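Local coordinates for protein protease VII (Escherichia coli, PDB 1I78) that cleaves polypeptides as an outer-membrane endopeptidase of the omptin family, built as a beta barrel and proposed to use a novel catalytic site, at residues Gln228-Val233 with Asn254-Lys259. The protein carries 3 engineered substitutions. Sequence-based numbering, arbitrary orientation.
Sequences QNYYSV and NRVTNK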
loop_
_atom_site.group_PDB
_atom_site.type_symbol
_atom_site.label_atom_id
_atom_site.label_comp_id
_atom_site.label_asym_id
_atom_site.label_seq_id
_atom_site.Cartn_x
_atom_site.Cartn_y
_atom_site.Cartn_z
ATOM N N GLN A 228 -0.027 4.608 -12.930
ATOM C CA GLN A 228 0.733 3.530 -12.331
ATOM C C GLN A 228 -0.112 2.249 -12.249
ATOM O O GLN A 228 -1.327 2.305 -12.064
ATOM C CB GLN A 228 1.191 4.012 -10.947
ATOM C CG GLN A 228 2.167 3.125 -10.230
ATOM C CD GLN A 228 3.066 3.909 -9.292
ATOM O OE1 GLN A 228 2.619 4.834 -8.602
ATOM N NE2 GLN A 228 4.340 3.538 -9.254
ATOM N N ASN A 229 0.529 1.097 -12.395
ATOM C CA ASN A 229 -0.176 -0.180 -12.345
ATOM C C ASN A 229 -0.358 -0.714 -10.926
ATOM O O ASN A 229 0.474 -0.493 -10.036
ATOM C CB ASN A 229 0.551 -1.224 -13.197
ATOM C CG ASN A 229 0.456 -0.929 -14.693
ATOM O OD1 ASN A 229 1.437 -1.060 -15.419
ATOM N ND2 ASN A 229 -0.734 -0.542 -15.159
ATOM N N TYR A 230 -1.473 -1.407 -10.732
ATOM C CA TYR A 230 -1.820 -1.993 -9.456
ATOM C C TYR A 230 -2.425 -3.361 -9.707
ATOM O O TYR A 230 -3.173 -3.558 -10.669
ATOM C CB TYR A 230 -2.832 -1.111 -8.729
ATOM C CG TYR A 230 -3.514 -1.803 -7.587
ATOM C CD1 TYR A 230 -2.834 -2.070 -6.401
ATOM C CD2 TYR A 230 -4.851 -2.197 -7.687
ATOM C CE1 TYR A 230 -3.463 -2.704 -5.338
ATOM C CE2 TYR A 230 -5.496 -2.834 -6.634
ATOM C CZ TYR A 230 -4.798 -3.082 -5.457
ATOM O OH TYR A 230 -5.447 -3.676 -4.392
ATOM N N TYR A 231 -2.080 -4.318 -8.857
ATOM C CA TYR A 231 -2.626 -5.653 -8.999
ATOM C C TYR A 231 -2.986 -6.120 -7.614
ATOM O O TYR A 231 -2.378 -5.709 -6.632
ATOM C CB TYR A 231 -1.610 -6.632 -9.623
ATOM C CG TYR A 231 -0.935 -6.117 -10.875
ATOM C CD1 TYR A 231 0.168 -5.257 -10.796
ATOM C CD2 TYR A 231 -1.412 -6.456 -12.146
ATOM C CE1 TYR A 231 0.779 -4.742 -11.944
ATOM C CE2 TYR A 231 -0.806 -5.943 -13.313
ATOM C CZ TYR A 231 0.292 -5.085 -13.199
ATOM O OH TYR A 231 0.907 -4.575 -14.328
ATOM N N SER A 232 -3.979 -6.990 -7.539
ATOM C CA SER A 232 -4.395 -7.526 -6.263
ATOM C C SER A 232 -4.949 -8.938 -6.409
ATOM O O SER A 232 -5.633 -9.238 -7.386
ATOM C CB SER A 232 -5.450 -6.625 -5.650
ATOM O OG SER A 232 -5.767 -7.100 -4.365
ATOM N N VAL A 233 -4.631 -9.801 -5.447
ATOM C CA VAL A 233 -5.126 -11.172 -5.435
ATOM C C VAL A 233 -5.541 -11.523 -4.014
ATOM O O VAL A 233 -4.746 -11.409 -3.084
ATOM C CB VAL A 233 -4.050 -12.183 -5.890
ATOM C CG1 VAL A 233 -4.586 -13.607 -5.762
ATOM C CG2 VAL A 233 -3.651 -11.908 -7.334
ATOM N N ASN A 254 -1.134 -7.472 -2.674
ATOM C CA ASN A 254 -1.381 -6.393 -3.600
ATOM C C ASN A 254 -0.089 -5.671 -3.866
ATOM O O ASN A 254 0.760 -5.555 -2.990
ATOM C CB ASN A 254 -2.462 -5.440 -3.073
ATOM C CG ASN A 254 -2.049 -4.746 -1.826
ATOM O OD1 ASN A 254 -1.085 -3.978 -1.826
ATOM N ND2 ASN A 254 -2.768 -5.010 -0.736
ATOM N N ARG A 255 0.070 -5.215 -5.099
ATOM C CA ARG A 255 1.283 -4.528 -5.481
ATOM C C ARG A 255 1.051 -3.311 -6.349
ATOM O O ARG A 255 0.131 -3.275 -7.181
ATOM C CB ARG A 255 2.202 -5.489 -6.231
ATOM C CG ARG A 255 3.454 -4.823 -6.772
ATOM C CD ARG A 255 4.428 -5.838 -7.338
ATOM N NE ARG A 255 5.659 -5.214 -7.819
ATOM C CZ ARG A 255 6.436 -4.419 -7.084
ATOM N NH1 ARG A 255 6.117 -4.138 -5.819
ATOM N NH2 ARG A 255 7.537 -3.896 -7.620
ATOM N N VAL A 256 1.892 -2.309 -6.133
ATOM C CA VAL A 256 1.863 -1.104 -6.947
ATOM C C VAL A 256 3.231 -1.071 -7.604
ATOM O O VAL A 256 4.238 -0.857 -6.941
ATOM C CB VAL A 256 1.666 0.169 -6.118
ATOM C CG1 VAL A 256 1.962 1.391 -6.983
ATOM C CG2 VAL A 256 0.257 0.226 -5.611
ATOM N N THR A 257 3.259 -1.314 -8.904
ATOM C CA THR A 257 4.503 -1.337 -9.658
ATOM C C THR A 257 5.180 0.026 -9.733
ATOM O O THR A 257 4.525 1.063 -9.844
ATOM C CB THR A 257 4.247 -1.863 -11.076
ATOM O OG1 THR A 257 3.993 -3.267 -11.003
ATOM C CG2 THR A 257 5.446 -1.642 -11.964
ATOM N N ASN A 258 6.505 0.016 -9.678
ATOM C CA ASN A 258 7.267 1.249 -9.731
ATOM C C ASN A 258 7.177 1.946 -11.084
ATOM O O ASN A 258 7.129 1.307 -12.139
ATOM C CB ASN A 258 8.734 0.986 -9.396
ATOM C CG ASN A 258 9.555 2.255 -9.381
ATOM O OD1 ASN A 258 9.272 3.186 -8.629
ATOM N ND2 ASN A 258 10.571 2.301 -10.216
ATOM N N LYS A 259 7.162 3.269 -11.026
ATOM C CA LYS A 259 7.083 4.104 -12.205
ATOM C C LYS A 259 7.673 5.452 -11.788
ATOM O O LYS A 259 7.717 5.768 -10.595
ATOM C CB LYS A 259 5.614 4.245 -12.630
ATOM C CG LYS A 259 5.361 5.013 -13.920
ATOM C CD LYS A 259 3.920 4.790 -14.401
ATOM C CE LYS A 259 3.651 5.438 -15.749
ATOM N NZ LYS A 259 3.704 6.924 -15.679
HETATM O O HOH W 1 3.381 1.016 -12.827
#
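Gln228 reaches across to the neighbouring antiparallel strand and gives its amide nitrogen to a main-chain carbonyl, NE2 lying 2.6 Å from O of Thr257. The donor is tilted somewhat from the carbonyl plane and the N-H is bent, at 137°. With CG anti to the backbone N (chi1 -171°) and the chain extended beyond it, the amide spans the place where regular pairing gives out: a water accepts from N of Asn229 and donates to the same Thr257 O. A long amide suits this buried position, since OE1 is bonded to Ser206 OG and NE2 also to Ile282 O. CD of Gln228 packs on CG1 of Val256 at 3.6 Å, the two side chains crossing at about a right angle. Branching lets Val256 serve two neighbours at once, for its CG2 meets CD1 of Tyr230 at 3.9 Å. That ring slants toward the partner strand, long enough to span Val256 and Asn254, whose CB lies 3.7 Å from Tyr230 CE1, with ring and amide planes 40° apart. On the other face of the sheet, Tyr231 turns the edge of its ring to Thr257, CE1 being 3.7 Å from OG1. Between the two faces, Tyr231 N donates to Arg255 O at 3.0 Å, and Arg255 N returns a bond to Tyr231 O at 2.9 Å. The long, charged Arg255 extends away to a salt bridge with Glu283 on strand 272-296. The contact joins strands 219-242 and 245-267 of a hairpin in the barrel wall, flanked by strand 192-213 beside Gln228-Val233 and strand 272-296 beside Asn254-Lys259.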